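Local coordinates for protein microbial serine proteinases; subtilisin (Bacillus subtilis, PDB 2GKO) that hydrolyses peptide bonds as a cold-adapted, calcium-loaded serine endopeptidase of the subtilisin family, at residues 174-179 / 222-227; 150-155 / 180-185; 97-102 / 129-134. One frame throughout, in Å; residues are numbered along the deposited sequence.

Contacts 1 and 2 are neighbours, with centres about 12 Å apart, and their segments alternate along the chain: 150-155, 174-179, 180-185, 222-227. They share the loop between strands 161-165 and 186-192, whose 174-179 part meets 222-227 and whose 180-185 part meets helix 146-157 while holding a sodium ion. Contact 3 closes earlier in the chain, joining strand 97-102 to the approach to strand 133-137; its centre lies about 17 Å from that of contact 2 and 24 Å from that of contact 1. Contacts 1 and 3 reach the same sheet of this subtilase fold on opposite sides of the chain's centre, and each includes a calcium ligand, Asp223 and Asp97.

Contact 1 of 3, residues 174-179 / 222-227; sequences GSIGYP and GDVEIS. With CA (calcium ion), chain C.
Ile176 makes this contact by laying its two branches against the backbone of Gly222 and Asp223. Its CG2 lies 3.5 Å from Gly222 O, while CD1 reaches further along, 3.6 Å from Asp223 O. The longer arm is fully extended: CG1 stands anti to the backbone N (chi1 -170°) and CD1 continues the zigzag (chi2 179°), which carries the terminal methyl on to Val224. There CD1 meets Val224 CG2 at 4.2 Å, the contact between apolar side chains. Gly222 has backbone angles at which a CB would press on the preceding carbonyl O, and the bare backbone presents its carbonyl to Ile176. Asp223 turns its carboxylate elsewhere, OD1 binding a calcium ion at 2.3 Å. Thr213 O, Asp216, Val218 O and Gln220 complete the protein ligands of that site, and water 1 also binds the metal. No hydrogen bond crosses between 174-179 and 222-227. The contact is therefore one of shape and dispersion, in which a buried aliphatic side chain packs against the backbone of a calcium-binding loop, just before strand 226-229, whose Asp223 carboxylate points away and binds calcium through OD1.

Contact 2 of 3, residues 150-155 / 180-185; sequences NAVDYA and GALVNA. With NA (sodium ion), chain F.
Val152 overlaps the end of Leu182, whose CD1 lies 4.0 Å from Val152 CG2 and about as far from CB and CG1. The two side chains cross obliquely, and Val152 CG1 also comes within 3.8 Å of Asn184 O. Beside this apolar patch Asp153 and Asn184 meet with their carboxylate and amide planes 90° apart. Asn184 ND2 donates to Asp153 OD1 at 3.0 Å, a bent bond (148°) that arrives from above the carboxylate plane, 42° out of it. Water 2 gives a hydrogen to the same OD1 at 2.7 Å and accepts one from Asn184 N, so a second link ties the helix to the loop. Segment 180-185 is a metal-binding loop: Gly180 O, Leu182 O and Ala185 O each bind the sodium ion at 2.3 Å, with waters 3 and 4 as further ligands, and a type I turn runs from Leu182 to Ala185. In this subtilase fold it leads into strand 186-192. An alanine in place of Asp153 would probably leave Asn184 ND2 and water 2 without their shared acceptor and the amide freer to turn. Through Ala151 and Ala155 the same helix, 146-157, also packs on helix 112-129.

Contact 3 of 3, residues 97-102 / 129-134; sequences DLWAYK and LNTKVV. With CA (calcium ion), chain B.
Trp99 reaches across to Val133 with the far end of its indole, placing CH2 3.5 Å and CZ3 3.6 Å from Val133 CG2. This is the tight part of the contact: both residues are buried, and their side chains cross at about a right angle. The methyl approaches the ring obliquely. With CG1 of Val133 turned opposite the backbone N, CG2 is the branch that meets the indole. Further out, Thr131 CG2 lies 3.9 Å from Trp99 CH2, its side chain coming from the opposite direction to that of Trp99. The packing thins toward exposed Leu129, whose CD1 is 4.2 Å from Trp99 CZ2. Here helix 112-129 gives way to a Schellman motif at Asn130. The outer side is also the wetter one: water 6 lies in the plane of the indole at its edge and binds a calcium ion at 2.3 Å; waters 5 and 7 are ligands too. Asp97 OD2 holds the same ion at 2.2 Å, together with Asn29 and Glu49. Those two also serve the contact itself, Glu49 accepting a hydrogen bond from Trp99 NE1 and Asn29 ND2 bonding to Thr131 OG1. Strand 29-34 runs parallel between strands 97-102 and 133-137, so the indole spans it, touching Ala31, and packs against helix 112-129, where Gln125 meets Trp99 and Ala126 meets Val133.

Contact 1 of 3, residues 174-179 / 222-227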
ATOM      1  N   GLY A 174      16.251   2.491 -12.631  1.00 13.43           N
ATOM      2  CA  GLY A 174      16.087   1.081 -12.898  1.00 12.78           C
ATOM      3  C   GLY A 174      16.142   0.174 -11.676  1.00 13.06           C
ATOM      4  O   GLY A 174      16.282  -1.043 -11.800  1.00 14.43           O
ATOM      5  N   SER A 175      16.030   0.759 -10.487  1.00 12.88           N
ATOM      6  CA  SER A 175      16.114   0.006  -9.236  1.00 12.54           C
ATOM      7  C   SER A 175      14.780  -0.565  -8.738  1.00 12.54           C
ATOM      8  O   SER A 175      14.743  -1.311  -7.749  1.00 12.42           O
ATOM      9  CB  SER A 175      16.760   0.877  -8.150  1.00 12.75           C
ATOM     10  OG  SER A 175      16.166   2.163  -8.029  1.00 11.88           O
ATOM     11  N   ILE A 176      13.680  -0.230  -9.416  1.00 11.28           N
ATOM     12  CA  ILE A 176      12.379  -0.773  -9.093  1.00 11.46           C
ATOM     13  C   ILE A 176      12.401  -2.296  -9.060  1.00 11.80           C
ATOM     14  O   ILE A 176      13.034  -2.944  -9.900  1.00 12.15           O
ATOM     15  CB  ILE A 176      11.304  -0.220 -10.075  1.00 10.79           C
ATOM     16  CG1 ILE A 176       9.898  -0.587  -9.593  1.00 10.69           C
ATOM     17  CG2 ILE A 176      11.515  -0.744 -11.479  1.00 12.00           C
ATOM     18  CD1 ILE A 176       8.788  -0.062 -10.481  1.00 12.03           C
ATOM     19  N   GLY A 177      11.723  -2.876  -8.080  1.00 11.60           N
ATOM     20  CA  GLY A 177      11.670  -4.316  -7.926  1.00 11.66           C
ATOM     21  C   GLY A 177      10.257  -4.832  -8.083  1.00 11.65           C
ATOM     22  O   GLY A 177       9.358  -4.105  -8.509  1.00 10.30           O
ATOM     23  N   TYR A 178      10.096  -6.099  -7.725  1.00 11.85           N
ATOM     24  CA  TYR A 178       8.887  -6.868  -7.944  1.00 12.13           C
ATOM     25  C   TYR A 178       8.239  -7.223  -6.603  1.00 11.46           C
ATOM     26  O   TYR A 178       8.938  -7.530  -5.652  1.00 11.33           O
ATOM     27  CB  TYR A 178       9.252  -8.152  -8.720  1.00 12.13           C
ATOM     28  CG  TYR A 178       9.764  -7.854 -10.095  1.00 13.24           C
ATOM     29  CD1 TYR A 178       8.890  -7.713 -11.157  1.00 13.15           C
ATOM     30  CD2 TYR A 178      11.140  -7.690 -10.326  1.00 15.23           C
ATOM     31  CE1 TYR A 178       9.358  -7.435 -12.414  1.00 13.97           C
ATOM     32  CE2 TYR A 178      11.614  -7.400 -11.573  1.00 15.43           C
ATOM     33  CZ  TYR A 178      10.724  -7.267 -12.618  1.00 16.83           C
ATOM     34  OH  TYR A 178      11.193  -6.959 -13.878  1.00 18.90           O
ATOM     35  N   PRO A 179       6.910  -7.275  -6.510  1.00 11.92           N
ATOM     36  CA  PRO A 179       5.966  -7.149  -7.625  1.00 11.81           C
ATOM     37  C   PRO A 179       5.643  -5.751  -8.142  1.00 11.84           C
ATOM     38  O   PRO A 179       4.876  -5.653  -9.080  1.00 12.50           O
ATOM     39  CB  PRO A 179       4.694  -7.794  -7.047  1.00 11.76           C
ATOM     40  CG  PRO A 179       4.763  -7.488  -5.541  1.00 12.13           C
ATOM     41  CD  PRO A 179       6.233  -7.586  -5.230  1.00 12.72           C
ATOM     42  N   GLY A 222       8.039  -2.065 -15.217  1.00 13.58           N
ATOM     43  CA  GLY A 222       9.214  -1.288 -14.837  1.00 13.20           C
ATOM     44  C   GLY A 222       8.992   0.174 -14.484  1.00 12.40           C
ATOM     45  O   GLY A 222       9.926   0.881 -14.113  1.00 12.30           O
ATOM     46  N   ASP A 223       7.743   0.632 -14.547  1.00 11.96           N
ATOM     47  CA  ASP A 223       7.404   2.015 -14.220  1.00 12.16           C
ATOM     48  C   ASP A 223       6.901   2.181 -12.797  1.00 11.43           C
ATOM     49  O   ASP A 223       6.066   1.400 -12.330  1.00 12.07           O
ATOM     50  CB  ASP A 223       6.276   2.523 -15.122  1.00 12.59           C
ATOM     51  CG  ASP A 223       6.705   2.706 -16.540  1.00 15.37           C
ATOM     52  OD1 ASP A 223       5.796   2.844 -17.399  1.00 15.59           O
ATOM     53  OD2 ASP A 223       7.911   2.724 -16.876  1.00 16.35           O
ATOM     54  N   VAL A 224       7.420   3.198 -12.117  1.00 12.03           N
ATOM     55  CA  VAL A 224       6.817   3.739 -10.909  1.00 11.55           C
ATOM     56  C   VAL A 224       5.515   4.437 -11.326  1.00 12.37           C
ATOM     57  O   VAL A 224       5.455   5.038 -12.379  1.00 12.39           O
ATOM     58  CB  VAL A 224       7.759   4.732 -10.187  1.00 10.85           C
ATOM     59  CG1 VAL A 224       7.047   5.444  -9.056  1.00 11.26           C
ATOM     60  CG2 VAL A 224       9.046   4.000  -9.671  1.00 11.71           C
ATOM     61  N   GLU A 225       4.483   4.347 -10.494  1.00 12.33           N
ATOM     62  CA  GLU A 225       3.141   4.764 -10.890  1.00 12.17           C
ATOM     63  C   GLU A 225       2.703   6.009 -10.141  1.00 12.23           C
ATOM     64  O   GLU A 225       2.331   6.992 -10.752  1.00 12.65           O
ATOM     65  CB  GLU A 225       2.161   3.608 -10.683  1.00 12.71           C
ATOM     66  CG  GLU A 225       0.770   3.812 -11.269  1.00 11.97           C
ATOM     67  CD  GLU A 225       0.119   2.522 -11.708  1.00 11.74           C
ATOM     68  OE1 GLU A 225       0.800   1.506 -11.882  1.00 12.53           O
ATOM     69  OE2 GLU A 225      -1.118   2.506 -11.913  1.00 13.34           O
ATOM     70  N   ILE A 226       2.737   5.971  -8.817  1.00 12.16           N
ATOM     71  CA  ILE A 226       2.336   7.095  -8.014  1.00 11.83           C
ATOM     72  C   ILE A 226       3.242   7.177  -6.784  1.00 11.64           C
ATOM     73  O   ILE A 226       3.998   6.234  -6.519  1.00 12.09           O
ATOM     74  CB  ILE A 226       0.827   6.985  -7.592  1.00 11.56           C
ATOM     75  CG1 ILE A 226       0.594   5.775  -6.674  1.00 11.57           C
ATOM     76  CG2 ILE A 226      -0.105   6.914  -8.805  1.00 13.24           C
ATOM     77  CD1 ILE A 226      -0.830   5.655  -6.225  1.00 12.54           C
ATOM     78  N   SER A 227       3.168   8.294  -6.072  1.00 11.40           N
ATOM     79  CA  SER A 227       3.948   8.539  -4.883  1.00 11.36           C
ATOM     80  C   SER A 227       3.048   8.776  -3.665  1.00 11.17           C
ATOM     81  O   SER A 227       1.941   9.300  -3.772  1.00 11.30           O
ATOM     82  CB  SER A 227       4.858   9.753  -5.112  1.00 11.40           C
ATOM     83  OG  SER A 227       5.727   9.547  -6.214  1.00 11.72           O
TER
HETATM   84 CA    CA C 611       5.574   4.431 -19.098  1.00 15.28          CA
HETATM   85  O   HOH W   1       5.477   5.879 -17.168  1.00 14.26           O

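Contact 2 of 3, residues 150-155 / 180-185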
ATOM      1  N   ASN A 150       2.371 -14.514 -11.741  1.00 13.61           N
ATOM      2  CA  ASN A 150       1.184 -15.188 -12.264  1.00 13.59           C
ATOM      3  C   ASN A 150      -0.018 -15.030 -11.342  1.00 13.51           C
ATOM      4  O   ASN A 150      -1.150 -14.881 -11.810  1.00 14.33           O
ATOM      5  CB  ASN A 150       1.467 -16.654 -12.528  1.00 13.99           C
ATOM      6  CG  ASN A 150       2.419 -16.860 -13.706  1.00 15.09           C
ATOM      7  OD1 ASN A 150       2.710 -15.918 -14.445  1.00 14.04           O
ATOM      8  ND2 ASN A 150       2.921 -18.088 -13.859  1.00 14.19           N
ATOM      9  N   ALA A 151       0.251 -15.029 -10.036  1.00 13.66           N
ATOM     10  CA  ALA A 151      -0.783 -14.820  -9.028  1.00 13.08           C
ATOM     11  C   ALA A 151      -1.339 -13.407  -9.131  1.00 13.05           C
ATOM     12  O   ALA A 151      -2.548 -13.216  -9.103  1.00 14.07           O
ATOM     13  CB  ALA A 151      -0.231 -15.099  -7.646  1.00 12.06           C
ATOM     14  N   VAL A 152      -0.462 -12.416  -9.300  1.00 13.35           N
ATOM     15  CA  VAL A 152      -0.881 -11.022  -9.493  1.00 13.25           C
ATOM     16  C   VAL A 152      -1.783 -10.881 -10.707  1.00 13.25           C
ATOM     17  O   VAL A 152      -2.838 -10.255 -10.641  1.00 14.08           O
ATOM     18  CB  VAL A 152       0.332 -10.061  -9.591  1.00 13.60           C
ATOM     19  CG1 VAL A 152      -0.048  -8.692 -10.129  1.00 14.61           C
ATOM     20  CG2 VAL A 152       1.007  -9.927  -8.225  1.00 12.60           C
ATOM     21  N   ASP A 153      -1.365 -11.485 -11.813  1.00 14.20           N
ATOM     22  CA  ASP A 153      -2.151 -11.416 -13.030  1.00 14.25           C
ATOM     23  C   ASP A 153      -3.513 -12.095 -12.862  1.00 13.40           C
ATOM     24  O   ASP A 153      -4.522 -11.575 -13.336  1.00 14.50           O
ATOM     25  CB  ASP A 153      -1.375 -12.056 -14.191  1.00 14.90           C
ATOM     26  CG  ASP A 153      -0.098 -11.287 -14.547  1.00 16.64           C
ATOM     27  OD1 ASP A 153      -0.050 -10.056 -14.317  1.00 17.72           O
ATOM     28  OD2 ASP A 153       0.893 -11.867 -15.081  1.00 18.79           O
ATOM     29  N   TYR A 154      -3.527 -13.236 -12.192  1.00 13.49           N
ATOM     30  CA  TYR A 154      -4.747 -13.983 -11.895  1.00 13.36           C
ATOM     31  C   TYR A 154      -5.727 -13.130 -11.097  1.00 13.43           C
ATOM     32  O   TYR A 154      -6.903 -12.993 -11.447  1.00 12.98           O
ATOM     33  CB  TYR A 154      -4.364 -15.229 -11.124  1.00 13.74           C
ATOM     34  CG  TYR A 154      -5.496 -16.091 -10.613  1.00 14.71           C
ATOM     35  CD1 TYR A 154      -6.063 -17.077 -11.406  1.00 15.19           C
ATOM     36  CD2 TYR A 154      -5.961 -15.955  -9.301  1.00 14.42           C
ATOM     37  CE1 TYR A 154      -7.082 -17.877 -10.928  1.00 16.26           C
ATOM     38  CE2 TYR A 154      -6.970 -16.771  -8.802  1.00 15.50           C
ATOM     39  CZ  TYR A 154      -7.533 -17.721  -9.625  1.00 17.40           C
ATOM     40  OH  TYR A 154      -8.528 -18.531  -9.153  1.00 17.52           O
ATOM     41  N   ALA A 155      -5.227 -12.547 -10.015  1.00 13.08           N
ATOM     42  CA  ALA A 155      -6.073 -11.695  -9.177  1.00 12.98           C
ATOM     43  C   ALA A 155      -6.567 -10.445  -9.892  1.00 13.44           C
ATOM     44  O   ALA A 155      -7.722 -10.073  -9.753  1.00 13.10           O
ATOM     45  CB  ALA A 155      -5.322 -11.320  -7.892  1.00 12.58           C
ATOM     46  N   GLY A 180       6.190  -4.695  -7.541  1.00 11.34           N
ATOM     47  CA  GLY A 180       5.907  -3.332  -7.951  1.00 11.69           C
ATOM     48  C   GLY A 180       6.050  -3.087  -9.446  1.00 11.20           C
ATOM     49  O   GLY A 180       5.199  -2.419 -10.044  1.00 11.54           O
ATOM     50  N   ALA A 181       7.095  -3.667 -10.048  1.00 11.31           N
ATOM     51  CA  ALA A 181       7.426  -3.416 -11.441  1.00 11.18           C
ATOM     52  C   ALA A 181       6.495  -4.138 -12.411  1.00 11.91           C
ATOM     53  O   ALA A 181       6.579  -3.914 -13.616  1.00 12.26           O
ATOM     54  CB  ALA A 181       8.849  -3.849 -11.713  1.00 10.97           C
ATOM     55  N   LEU A 182       5.620  -4.996 -11.909  1.00 11.98           N
ATOM     56  CA  LEU A 182       4.659  -5.694 -12.762  1.00 12.33           C
ATOM     57  C   LEU A 182       3.653  -4.758 -13.378  1.00 12.81           C
ATOM     58  O   LEU A 182       3.230  -3.785 -12.764  1.00 12.55           O
ATOM     59  CB  LEU A 182       3.921  -6.766 -11.988  1.00 11.98           C
ATOM     60  CG  LEU A 182       4.791  -7.864 -11.442  1.00 11.44           C
ATOM     61  CD1 LEU A 182       3.961  -8.808 -10.615  1.00 12.04           C
ATOM     62  CD2 LEU A 182       5.523  -8.591 -12.585  1.00 13.28           C
ATOM     63  N   VAL A 183       3.240  -5.052 -14.598  1.00 13.74           N
ATOM     64  CA  VAL A 183       2.310  -4.170 -15.267  1.00 14.68           C
ATOM     65  C   VAL A 183       0.945  -4.104 -14.551  1.00 14.31           C
ATOM     66  O   VAL A 183       0.267  -3.090 -14.613  1.00 13.73           O
ATOM     67  CB  VAL A 183       2.176  -4.523 -16.785  1.00 15.83           C
ATOM     68  CG1 VAL A 183       1.296  -5.752 -16.987  1.00 16.32           C
ATOM     69  CG2 VAL A 183       1.654  -3.334 -17.549  1.00 16.31           C
ATOM     70  N   ASN A 184       0.575  -5.182 -13.860  1.00 14.09           N
ATOM     71  CA  ASN A 184      -0.694  -5.248 -13.128  1.00 14.19           C
ATOM     72  C   ASN A 184      -0.571  -4.956 -11.637  1.00 13.89           C
ATOM     73  O   ASN A 184      -1.492  -5.246 -10.885  1.00 14.09           O
ATOM     74  CB  ASN A 184      -1.373  -6.601 -13.371  1.00 14.51           C
ATOM     75  CG  ASN A 184      -1.892  -6.733 -14.801  1.00 16.02           C
ATOM     76  OD1 ASN A 184      -2.263  -5.740 -15.419  1.00 17.77           O
ATOM     77  ND2 ASN A 184      -1.899  -7.959 -15.326  1.00 17.85           N
ATOM     78  N   ALA A 185       0.542  -4.337 -11.234  1.00 12.70           N
ATOM     79  CA  ALA A 185       0.705  -3.821  -9.863  1.00 12.25           C
ATOM     80  C   ALA A 185       0.991  -2.329  -9.888  1.00 12.38           C
ATOM     81  O   ALA A 185       1.717  -1.861 -10.731  1.00 12.76           O
ATOM     82  CB  ALA A 185       1.818  -4.557  -9.149  1.00 11.95           C
TER
HETATM   83 NA    NA F 614       3.792  -1.790 -11.705  1.00 13.19          NA
HETATM   84  O   HOH W   2       1.747  -8.052 -14.343  1.00 15.51           O
HETATM   85  O   HOH W   3       3.437   0.538 -11.439  1.00 10.62           O
HETATM   86  O   HOH W   4       5.230  -1.086 -13.446  1.00 10.51           O

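Contact 3 of 3, residues 97-102 / 129-134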
ATOM      1  N   ASP A  97     -12.437  -2.707   5.399  1.00 11.51           N
ATOM      2  CA  ASP A  97     -12.374  -3.990   6.073  1.00 11.28           C
ATOM      3  C   ASP A  97     -10.968  -4.534   5.888  1.00 11.04           C
ATOM      4  O   ASP A  97     -10.482  -4.593   4.766  1.00 11.43           O
ATOM      5  CB  ASP A  97     -13.339  -4.970   5.433  1.00 11.27           C
ATOM      6  CG  ASP A  97     -14.786  -4.531   5.466  1.00 12.76           C
ATOM      7  OD1 ASP A  97     -15.152  -3.632   6.260  1.00 10.16           O
ATOM      8  OD2 ASP A  97     -15.638  -5.082   4.732  1.00 12.11           O
ATOM      9  N   LEU A  98     -10.337  -4.958   6.969  1.00 10.17           N
ATOM     10  CA  LEU A  98      -8.988  -5.515   6.902  1.00  9.44           C
ATOM     11  C   LEU A  98      -9.018  -7.024   6.707  1.00  9.70           C
ATOM     12  O   LEU A  98      -9.656  -7.741   7.474  1.00  8.69           O
ATOM     13  CB  LEU A  98      -8.209  -5.201   8.190  1.00  9.69           C
ATOM     14  CG  LEU A  98      -6.821  -5.809   8.343  1.00  9.61           C
ATOM     15  CD1 LEU A  98      -5.898  -5.338   7.200  1.00  9.48           C
ATOM     16  CD2 LEU A  98      -6.290  -5.461   9.703  1.00 11.25           C
ATOM     17  N   TRP A  99      -8.314  -7.491   5.675  1.00  9.53           N
ATOM     18  CA  TRP A  99      -8.007  -8.910   5.490  1.00  9.89           C
ATOM     19  C   TRP A  99      -6.518  -9.049   5.731  1.00  9.84           C
ATOM     20  O   TRP A  99      -5.703  -8.645   4.898  1.00  9.77           O
ATOM     21  CB  TRP A  99      -8.330  -9.392   4.078  1.00  9.88           C
ATOM     22  CG  TRP A  99      -9.759  -9.375   3.725  1.00  9.95           C
ATOM     23  CD1 TRP A  99     -10.803  -8.860   4.465  1.00 10.97           C
ATOM     24  CD2 TRP A  99     -10.336  -9.859   2.518  1.00  9.91           C
ATOM     25  NE1 TRP A  99     -11.987  -9.023   3.791  1.00  9.95           N
ATOM     26  CE2 TRP A  99     -11.733  -9.622   2.585  1.00 11.23           C
ATOM     27  CE3 TRP A  99      -9.815 -10.478   1.375  1.00  9.30           C
ATOM     28  CZ2 TRP A  99     -12.609  -9.988   1.549  1.00 11.99           C
ATOM     29  CZ3 TRP A  99     -10.684 -10.838   0.354  1.00 10.67           C
ATOM     30  CH2 TRP A  99     -12.059 -10.608   0.456  1.00 11.34           C
ATOM     31  N   ALA A 100      -6.177  -9.558   6.907  1.00  9.56           N
ATOM     32  CA  ALA A 100      -4.798  -9.682   7.352  1.00  9.52           C
ATOM     33  C   ALA A 100      -4.338 -11.060   6.901  1.00  9.85           C
ATOM     34  O   ALA A 100      -4.745 -12.074   7.481  1.00  9.61           O
ATOM     35  CB  ALA A 100      -4.701  -9.526   8.881  1.00 10.11           C
ATOM     36  N   TYR A 101      -3.529 -11.094   5.836  1.00  8.63           N
ATOM     37  CA  TYR A 101      -3.002 -12.345   5.271  1.00  9.10           C
ATOM     38  C   TYR A 101      -1.500 -12.416   5.571  1.00  9.65           C
ATOM     39  O   TYR A 101      -0.710 -11.618   5.039  1.00  9.20           O
ATOM     40  CB  TYR A 101      -3.238 -12.379   3.762  1.00  9.21           C
ATOM     41  CG  TYR A 101      -4.651 -12.685   3.310  1.00  8.61           C
ATOM     42  CD1 TYR A 101      -5.738 -12.698   4.199  1.00  9.18           C
ATOM     43  CD2 TYR A 101      -4.908 -12.949   1.955  1.00  8.62           C
ATOM     44  CE1 TYR A 101      -7.057 -12.960   3.742  1.00  9.12           C
ATOM     45  CE2 TYR A 101      -6.185 -13.238   1.497  1.00  9.88           C
ATOM     46  CZ  TYR A 101      -7.267 -13.243   2.388  1.00 10.77           C
ATOM     47  OH  TYR A 101      -8.517 -13.506   1.884  1.00 11.45           O
ATOM     48  N   LYS A 102      -1.089 -13.356   6.427  1.00  9.02           N
ATOM     49  CA  LYS A 102       0.321 -13.489   6.793  1.00  9.06           C
ATOM     50  C   LYS A 102       0.998 -14.308   5.698  1.00  9.98           C
ATOM     51  O   LYS A 102       0.649 -15.461   5.491  1.00 10.77           O
ATOM     52  CB  LYS A 102       0.497 -14.113   8.175  1.00  8.24           C
ATOM     53  CG  LYS A 102       1.928 -14.202   8.652  1.00  8.67           C
ATOM     54  CD  LYS A 102       1.987 -14.674  10.088  1.00 10.61           C
ATOM     55  CE  LYS A 102       3.410 -14.702  10.577  1.00 11.82           C
ATOM     56  NZ  LYS A 102       3.533 -15.120  12.019  1.00 12.38           N
ATOM     57  N   LEU A 129     -17.260 -13.912  -2.832  1.00 17.19           N
ATOM     58  CA  LEU A 129     -18.059 -12.998  -2.010  1.00 17.25           C
ATOM     59  C   LEU A 129     -18.661 -11.877  -2.833  1.00 16.76           C
ATOM     60  O   LEU A 129     -19.426 -11.061  -2.311  1.00 17.41           O
ATOM     61  CB  LEU A 129     -17.172 -12.393  -0.911  1.00 17.17           C
ATOM     62  CG  LEU A 129     -16.479 -13.407   0.008  1.00 20.25           C
ATOM     63  CD1 LEU A 129     -15.750 -12.702   1.163  1.00 21.36           C
ATOM     64  CD2 LEU A 129     -17.427 -14.456   0.544  1.00 22.71           C
ATOM     65  N   ASN A 130     -18.300 -11.806  -4.111  1.00 16.33           N
ATOM     66  CA  ASN A 130     -18.665 -10.695  -4.982  1.00 16.90           C
ATOM     67  C   ASN A 130     -18.355  -9.356  -4.332  1.00 16.62           C
ATOM     68  O   ASN A 130     -19.207  -8.493  -4.190  1.00 17.34           O
ATOM     69  CB  ASN A 130     -20.143 -10.783  -5.383  1.00 17.92           C
ATOM     70  CG  ASN A 130     -20.501  -9.841  -6.522  1.00 20.14           C
ATOM     71  OD1 ASN A 130     -19.682  -9.552  -7.394  1.00 25.56           O
ATOM     72  ND2 ASN A 130     -21.737  -9.351  -6.510  1.00 24.61           N
ATOM     73  N   THR A 131     -17.103  -9.202  -3.924  1.00 15.69           N
ATOM     74  CA  THR A 131     -16.697  -8.037  -3.150  1.00 15.25           C
ATOM     75  C   THR A 131     -15.426  -7.452  -3.752  1.00 14.43           C
ATOM     76  O   THR A 131     -14.730  -8.120  -4.520  1.00 14.58           O
ATOM     77  CB  THR A 131     -16.512  -8.445  -1.666  1.00 15.23           C
ATOM     78  OG1 THR A 131     -16.466  -7.275  -0.834  1.00 14.48           O
ATOM     79  CG2 THR A 131     -15.193  -9.164  -1.440  1.00 15.13           C
ATOM     80  N   LYS A 132     -15.146  -6.202  -3.408  1.00 13.98           N
ATOM     81  CA  LYS A 132     -14.011  -5.469  -3.948  1.00 13.75           C
ATOM     82  C   LYS A 132     -12.830  -5.597  -3.003  1.00 13.28           C
ATOM     83  O   LYS A 132     -12.967  -5.483  -1.773  1.00 12.50           O
ATOM     84  CB  LYS A 132     -14.394  -4.005  -4.192  1.00 13.92           C
ATOM     85  CG  LYS A 132     -15.552  -3.824  -5.185  1.00 14.07           C
ATOM     86  CD  LYS A 132     -15.306  -4.570  -6.495  1.00 16.71           C
ATOM     87  CE  LYS A 132     -16.135  -3.981  -7.626  1.00 17.47           C
ATOM     88  NZ  LYS A 132     -15.851  -4.625  -8.933  1.00 18.87           N
ATOM     89  N   VAL A 133     -11.672  -5.893  -3.588  1.00 12.26           N
ATOM     90  CA  VAL A 133     -10.464  -6.170  -2.821  1.00 11.45           C
ATOM     91  C   VAL A 133      -9.320  -5.318  -3.380  1.00 11.36           C
ATOM     92  O   VAL A 133      -9.068  -5.296  -4.606  1.00 10.28           O
ATOM     93  CB  VAL A 133     -10.110  -7.665  -2.847  1.00 11.72           C
ATOM     94  CG1 VAL A 133      -8.840  -7.912  -2.077  1.00 11.00           C
ATOM     95  CG2 VAL A 133     -11.253  -8.499  -2.279  1.00 12.22           C
ATOM     96  N   VAL A 134      -8.640  -4.626  -2.478  1.00 10.67           N
ATOM     97  CA  VAL A 134      -7.382  -3.968  -2.765  1.00 10.60           C
ATOM     98  C   VAL A 134      -6.303  -4.762  -2.030  1.00 10.05           C
ATOM     99  O   VAL A 134      -6.283  -4.801  -0.800  1.00 10.40           O
ATOM    100  CB  VAL A 134      -7.352  -2.505  -2.249  1.00 10.88           C
ATOM    101  CG1 VAL A 134      -6.007  -1.839  -2.609  1.00 10.28           C
ATOM    102  CG2 VAL A 134      -8.517  -1.690  -2.816  1.00 10.90           C
TER
HETATM  103 CA    CA B 610     -15.749  -6.971   3.688  1.00  9.95          CA
HETATM  104  O   HOH W   5     -17.852  -7.445   4.475  1.00 17.32           O
HETATM  105  O   HOH W   6     -16.039  -8.899   2.422  1.00 16.08           O
HETATM  106  O   HOH W   7     -16.788  -5.956   2.078  1.00 14.55           O